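Local coordinates for protein cDNA FLJ56608, highly similar to Homo sapiens chloride channel, calcium activated, family member 1 (CLCA1), mRNA (Homo sapiens, PDB 6PYO) that may mediate calcium-activated chloride conductance and help regulate mucus secretion and tissue inflammation, and is present here as its calcium-binding von Willebrand factor type A domain, at residues S107-T113 with A132-A138; L91-F95 with E126-A132. All blocks are in the same frame, centred on the assembly; numbering follows the deposited sequence.

In the fold
Both contacts belong to the Rossmann-like von Willebrand factor A domain, a central sheet flanked by helices. Contact 1 joins two neighbouring parallel strands, 108-113 and 133-138, about 5 Å from the centre of the chain, in the buried interior, and is held mainly by a backbone ladder. Contact 2 pairs the side chains of helices 87-99 and 124-130 on one side of that sheet, with an apolar interior and a salt bridge on the more exposed side. Helix 124-130 is the crossover between the two strands of contact 1, and Ala-132 belongs to both contacts. Ile-109 touches Leu-91, Ala-94 and Phe-95, while Ile-134 meets Val-127, so the layers share one core.

Contact 1 (S107-T113 with A132-A138); sequences SEIVLLT and AIIHTVA
The imidazole of His-135 meets the carboxylate of Glu-108 at its edge, near the ring plane, while Ile-109 O and Val-110 CG2 approach the ring obliquely. NE2 of His-135 donates to OE1 of Glu-108 over 2.7 Å and meets the anti lone pair of that oxygen, with carboxylate and ring planes 76° apart. With CG beside its own backbone N (chi1 -49°), the histidine leans toward the neighbouring strand. Its ND1 accepts a hydrogen bond from the backbone N of Leu-157, and OE2 of Glu-108 forms a salt bridge to Arg-7.

Beneath them, strands 108-113 and 133-138 run parallel, the pair of a beta-alpha-beta unit whose crossover contains helix 124-130. N of Ile-109, Leu-111 and Thr-113 donates to O of Ile-133, His-135 and Val-137, whose own N atoms bond to O of Ser-107, Ile-109 and Leu-111. On the face of Ile-109, its CG2 lies 4.1 Å from CG2 of Ile-134 and its CD1 4.0 Å from CB of Ala-132.

Thr-113 OG1 is hydrogen-bonded to Asp-14 OD2, and its side chain lies about 6 Å from a bound calcium ion, probably that of the metal-ion-dependent adhesion site (MIDAS) with Ser-16, Ser-18 and Thr-85. With both nitrogens engaged, the ring of His-135 is probably the neutral NE2-H tautomer, fixed in rotation, and the charge of Glu-108 is probably balanced chiefly by Arg-7.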
loop_
_atom_site.group_PDB
_atom_site.type_symbol
_atom_site.label_atom_id
_atom_site.label_comp_id
_atom_site.label_asym_id
_atom_site.label_seq_id
_atom_site.Cartn_x
_atom_site.Cartn_y
_atom_site.Cartn_z
ATOM N N SER A 107 -12.167 3.513 1.133
ATOM C CA SER A 107 -11.188 2.446 0.994
ATOM C C SER A 107 -9.868 2.856 1.645
ATOM O O SER A 107 -9.618 4.029 1.920
ATOM C CB SER A 107 -10.984 2.089 -0.484
ATOM O OG SER A 107 -10.232 3.084 -1.153
ATOM N N GLU A 108 -9.043 1.860 1.944
ATOM C CA GLU A 108 -7.761 2.055 2.587
ATOM C C GLU A 108 -6.593 1.613 1.693
ATOM O O GLU A 108 -6.677 0.599 0.989
ATOM C CB GLU A 108 -7.730 1.287 3.886
ATOM C CG GLU A 108 -8.778 1.782 4.947
ATOM C CD GLU A 108 -8.894 0.837 6.116
ATOM O OE1 GLU A 108 -8.018 0.881 7.015
ATOM O OE2 GLU A 108 -9.838 -0.005 6.121
ATOM N N ILE A 109 -5.509 2.388 1.735
ATOM C CA ILE A 109 -4.196 2.013 1.206
ATOM C C ILE A 109 -3.249 1.826 2.397
ATOM O O ILE A 109 -3.247 2.632 3.337
ATOM C CB ILE A 109 -3.672 3.080 0.238
ATOM C CG1 ILE A 109 -4.284 2.914 -1.157
ATOM C CG2 ILE A 109 -2.169 3.000 0.175
ATOM C CD1 ILE A 109 -5.756 2.973 -1.197
ATOM N N VAL A 110 -2.519 0.720 2.412
ATOM C CA VAL A 110 -1.417 0.521 3.348
ATOM C C VAL A 110 -0.147 0.729 2.514
ATOM O O VAL A 110 0.224 -0.131 1.701
ATOM C CB VAL A 110 -1.455 -0.857 4.021
ATOM C CG1 VAL A 110 -0.269 -1.024 4.964
ATOM C CG2 VAL A 110 -2.790 -1.023 4.831
ATOM N N LEU A 111 0.506 1.867 2.711
ATOM C CA LEU A 111 1.697 2.275 1.960
ATOM C C LEU A 111 2.937 1.942 2.773
ATOM O O LEU A 111 3.212 2.583 3.799
ATOM C CB LEU A 111 1.643 3.767 1.648
ATOM C CG LEU A 111 2.811 4.353 0.838
ATOM C CD1 LEU A 111 3.062 3.504 -0.412
ATOM C CD2 LEU A 111 2.470 5.787 0.476
ATOM N N LEU A 112 3.679 0.927 2.336
ATOM C CA LEU A 112 4.882 0.499 3.037
ATOM C C LEU A 112 6.067 0.992 2.187
ATOM O O LEU A 112 6.259 0.546 1.037
ATOM C CB LEU A 112 4.904 -1.018 3.257
ATOM C CG LEU A 112 3.695 -1.629 4.017
ATOM C CD1 LEU A 112 3.821 -3.120 4.260
ATOM C CD2 LEU A 112 3.473 -0.962 5.345
ATOM N N THR A 113 6.820 1.948 2.719
ATOM C CA THR A 113 7.884 2.538 1.897
ATOM C C THR A 113 8.939 3.151 2.791
ATOM O O THR A 113 8.656 3.516 3.941
ATOM C CB THR A 113 7.330 3.625 0.961
ATOM O OG1 THR A 113 8.376 4.253 0.204
ATOM C CG2 THR A 113 6.653 4.716 1.814
ATOM N N ALA A 132 -9.872 7.933 -0.410
ATOM C CA ALA A 132 -9.179 6.834 0.230
ATOM C C ALA A 132 -8.487 7.320 1.497
ATOM O O ALA A 132 -8.218 8.506 1.679
ATOM C CB ALA A 132 -8.157 6.198 -0.722
ATOM N N ILE A 133 -8.233 6.371 2.383
ATOM C CA ILE A 133 -7.513 6.563 3.639
ATOM C C ILE A 133 -6.139 5.975 3.416
ATOM O O ILE A 133 -6.031 4.773 3.163
ATOM C CB ILE A 133 -8.218 5.821 4.786
ATOM C CG1 ILE A 133 -9.642 6.335 4.998
ATOM C CG2 ILE A 133 -7.474 5.885 6.105
ATOM C CD1 ILE A 133 -10.623 5.190 5.477
ATOM N N ILE A 134 -5.088 6.783 3.490
ATOM C CA ILE A 134 -3.741 6.277 3.272
ATOM C C ILE A 134 -3.032 6.114 4.619
ATOM O O ILE A 134 -2.703 7.096 5.290
ATOM C CB ILE A 134 -2.946 7.184 2.325
ATOM C CG1 ILE A 134 -3.660 7.333 0.979
ATOM C CG2 ILE A 134 -1.597 6.578 2.054
ATOM C CD1 ILE A 134 -3.302 8.588 0.229
ATOM N N HIS A 135 -2.799 4.865 5.019
ATOM C CA HIS A 135 -1.904 4.519 6.116
ATOM C C HIS A 135 -0.495 4.412 5.547
ATOM O O HIS A 135 -0.295 3.805 4.488
ATOM C CB HIS A 135 -2.310 3.187 6.736
ATOM C CG HIS A 135 -3.768 3.092 7.068
ATOM N ND1 HIS A 135 -4.358 3.856 8.056
ATOM C CD2 HIS A 135 -4.744 2.283 6.589
ATOM C CE1 HIS A 135 -5.640 3.545 8.147
ATOM N NE2 HIS A 135 -5.910 2.626 7.234
ATOM N N THR A 136 0.471 5.007 6.232
ATOM C CA THR A 136 1.867 4.978 5.812
ATOM C C THR A 136 2.699 4.325 6.904
ATOM O O THR A 136 2.509 4.601 8.093
ATOM C CB THR A 136 2.383 6.394 5.485
ATOM O OG1 THR A 136 2.271 7.247 6.637
ATOM C CG2 THR A 136 1.589 7.009 4.355
ATOM N N VAL A 137 3.569 3.411 6.500
ATOM C CA VAL A 137 4.602 2.841 7.347
ATOM C C VAL A 137 5.935 3.244 6.716
ATOM O O VAL A 137 6.272 2.818 5.593
ATOM C CB VAL A 137 4.480 1.324 7.490
ATOM C CG1 VAL A 137 5.407 0.834 8.599
ATOM C CG2 VAL A 137 3.047 0.920 7.819
ATOM N N ALA A 138 6.665 4.108 7.418
ATOM C CA ALA A 138 7.975 4.568 6.983
ATOM C C ALA A 138 9.012 3.533 7.389
ATOM O O ALA A 138 9.137 3.215 8.570
ATOM C CB ALA A 138 8.284 5.929 7.603
#

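Contact 2 (L91-F95 with E126-A132); sequences LRSAF and EVKQSGA
Phe-95 packs its ring against helix 124-130 and the turn behind it. CB of Ser-130 lies over one face in a CH-pi contact, 3.9 Å from the ring centroid; the opposite face has the carbonyl oxygen of Leu-91 near its rim. Val-127 CG2 comes to the ring edge, 4.0 Å from CZ of Phe-95, and also reaches CD1 of Leu-91 at 4.1 Å, so one methyl bridges both side chains of the facing helix. Ala-132 CB approaches the ring obliquely, 3.8 Å from CE1 of Phe-95.

OG of Ser-130, turned between its backbone N and carbonyl carbon (chi1 76°), also lies against the ring, 3.3 Å from CZ of Phe-95. It donates to Val-127 O over 2.8 Å, in the carbonyl plane, and accepts from Ala-132 N, forming an ST turn as the chain leaves the helix through Gly-131, which has positive phi. A polar atom set against a phenyl ring is thereby satisfied within its own segment.

Farther out, Arg-92 grips Glu-126 side-on: NH2 donates to the syn lone pair of OE1 at 3.0 Å, and NE to OE2, tilted from the guanidinium plane. The two flat groups are nearly coplanar, 19° apart, although their chains cross at about a right angle. The arginine, extended from CG to NE, also touches Cys-123, whose disulfide partner Cys-88 lies in helix 87-99.

The helix segments run 28° from parallel with axes 11.2 Å apart, a spacing bridged by side chains. Ile-109 of strand 108-113 touches Leu-91, Ala-94 and Phe-95, seating helix 87-99 on the central sheet.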
loop_
_atom_site.group_PDB
_atom_site.type_symbol
_atom_site.label_atom_id
_atom_site.label_comp_id
_atom_site.label_asym_id
_atom_site.label_seq_id
_atom_site.Cartn_x
_atom_site.Cartn_y
_atom_site.Cartn_z
ATOM N N LEU A 91 0.164 4.479 -5.943
ATOM C CA LEU A 91 -1.160 4.882 -5.465
ATOM C C LEU A 91 -2.177 4.932 -6.604
ATOM O O LEU A 91 -3.304 4.437 -6.464
ATOM C CB LEU A 91 -1.077 6.222 -4.745
ATOM C CG LEU A 91 -0.191 6.277 -3.509
ATOM C CD1 LEU A 91 -0.113 7.695 -2.954
ATOM C CD2 LEU A 91 -0.675 5.293 -2.435
ATOM N N ARG A 92 -1.804 5.497 -7.750
ATOM C CA ARG A 92 -2.713 5.487 -8.897
ATOM C C ARG A 92 -3.108 4.064 -9.258
ATOM O O ARG A 92 -4.282 3.780 -9.544
ATOM C CB ARG A 92 -2.058 6.184 -10.105
ATOM C CG ARG A 92 -2.126 7.711 -10.105
ATOM C CD ARG A 92 -1.042 8.350 -10.997
ATOM N NE ARG A 92 -0.813 9.735 -10.598
ATOM C CZ ARG A 92 0.319 10.408 -10.775
ATOM N NH1 ARG A 92 1.357 9.835 -11.364
ATOM N NH2 ARG A 92 0.405 11.661 -10.344
ATOM N N SER A 93 -2.130 3.151 -9.282
ATOM C CA SER A 93 -2.460 1.759 -9.578
ATOM C C SER A 93 -3.398 1.160 -8.525
ATOM O O SER A 93 -4.323 0.412 -8.856
ATOM C CB SER A 93 -1.174 0.956 -9.683
ATOM O OG SER A 93 -1.451 -0.404 -9.848
ATOM N N ALA A 94 -3.181 1.476 -7.247
ATOM C CA ALA A 94 -4.101 1.008 -6.212
ATOM C C ALA A 94 -5.525 1.491 -6.482
ATOM O O ALA A 94 -6.499 0.724 -6.375
ATOM C CB ALA A 94 -3.596 1.465 -4.849
ATOM N N PHE A 95 -5.664 2.768 -6.833
ATOM C CA PHE A 95 -6.989 3.319 -7.117
ATOM C C PHE A 95 -7.642 2.594 -8.283
ATOM O O PHE A 95 -8.843 2.290 -8.244
ATOM C CB PHE A 95 -6.913 4.827 -7.407
ATOM C CG PHE A 95 -6.450 5.654 -6.235
ATOM C CD1 PHE A 95 -6.478 5.144 -4.959
ATOM C CD2 PHE A 95 -5.972 6.949 -6.422
ATOM C CE1 PHE A 95 -6.035 5.906 -3.862
ATOM C CE2 PHE A 95 -5.529 7.700 -5.354
ATOM C CZ PHE A 95 -5.568 7.175 -4.064
ATOM N N GLU A 126 -5.284 13.909 -6.849
ATOM C CA GLU A 126 -5.949 12.631 -7.083
ATOM C C GLU A 126 -6.256 11.937 -5.767
ATOM O O GLU A 126 -7.344 11.363 -5.585
ATOM C CB GLU A 126 -5.071 11.729 -7.960
ATOM C CG GLU A 126 -4.833 12.209 -9.360
ATOM C CD GLU A 126 -3.575 11.600 -9.967
ATOM O OE1 GLU A 126 -2.473 12.142 -9.740
ATOM O OE2 GLU A 126 -3.687 10.570 -10.659
ATOM N N VAL A 127 -5.309 12.011 -4.832
ATOM C CA VAL A 127 -5.481 11.378 -3.533
ATOM C C VAL A 127 -6.637 12.028 -2.785
ATOM O O VAL A 127 -7.549 11.337 -2.290
ATOM C CB VAL A 127 -4.171 11.449 -2.734
ATOM C CG1 VAL A 127 -4.443 11.332 -1.270
ATOM C CG2 VAL A 127 -3.225 10.349 -3.229
ATOM N N LYS A 128 -6.642 13.368 -2.732
ATOM C CA LYS A 128 -7.748 14.051 -2.081
ATOM C C LYS A 128 -9.042 13.667 -2.765
ATOM O O LYS A 128 -10.035 13.355 -2.097
ATOM C CB LYS A 128 -7.535 15.579 -2.088
ATOM C CG LYS A 128 -6.571 16.107 -1.004
ATOM C CD LYS A 128 -6.203 17.612 -1.183
ATOM C CE LYS A 128 -5.253 17.872 -2.384
ATOM N NZ LYS A 128 -4.506 19.190 -2.378
ATOM N N GLN A 129 -9.022 13.575 -4.104
ATOM C CA GLN A 129 -10.267 13.295 -4.805
ATOM C C GLN A 129 -10.739 11.882 -4.523
ATOM O O GLN A 129 -11.945 11.595 -4.594
ATOM C CB GLN A 129 -10.101 13.471 -6.313
ATOM C CG GLN A 129 -11.078 14.439 -6.932
ATOM C CD GLN A 129 -10.698 15.880 -6.686
ATOM O OE1 GLN A 129 -11.325 16.577 -5.886
ATOM N NE2 GLN A 129 -9.662 16.340 -7.382
ATOM N N SER A 130 -9.804 10.985 -4.204
ATOM C CA SER A 130 -10.176 9.577 -4.125
ATOM C C SER A 130 -11.054 9.301 -2.914
ATOM O O SER A 130 -11.921 8.428 -2.981
ATOM C CB SER A 130 -8.931 8.693 -4.092
ATOM O OG SER A 130 -8.281 8.703 -2.831
ATOM N N GLY A 131 -10.850 10.040 -1.817
ATOM C CA GLY A 131 -11.493 9.748 -0.556
ATOM C C GLY A 131 -10.912 8.553 0.158
ATOM O O GLY A 131 -11.435 8.172 1.211
ATOM N N ALA A 132 -9.872 7.933 -0.410
ATOM C CA ALA A 132 -9.179 6.834 0.230
ATOM C C ALA A 132 -8.487 7.320 1.497
ATOM O O ALA A 132 -8.218 8.506 1.679
ATOM C CB ALA A 132 -8.157 6.198 -0.722
#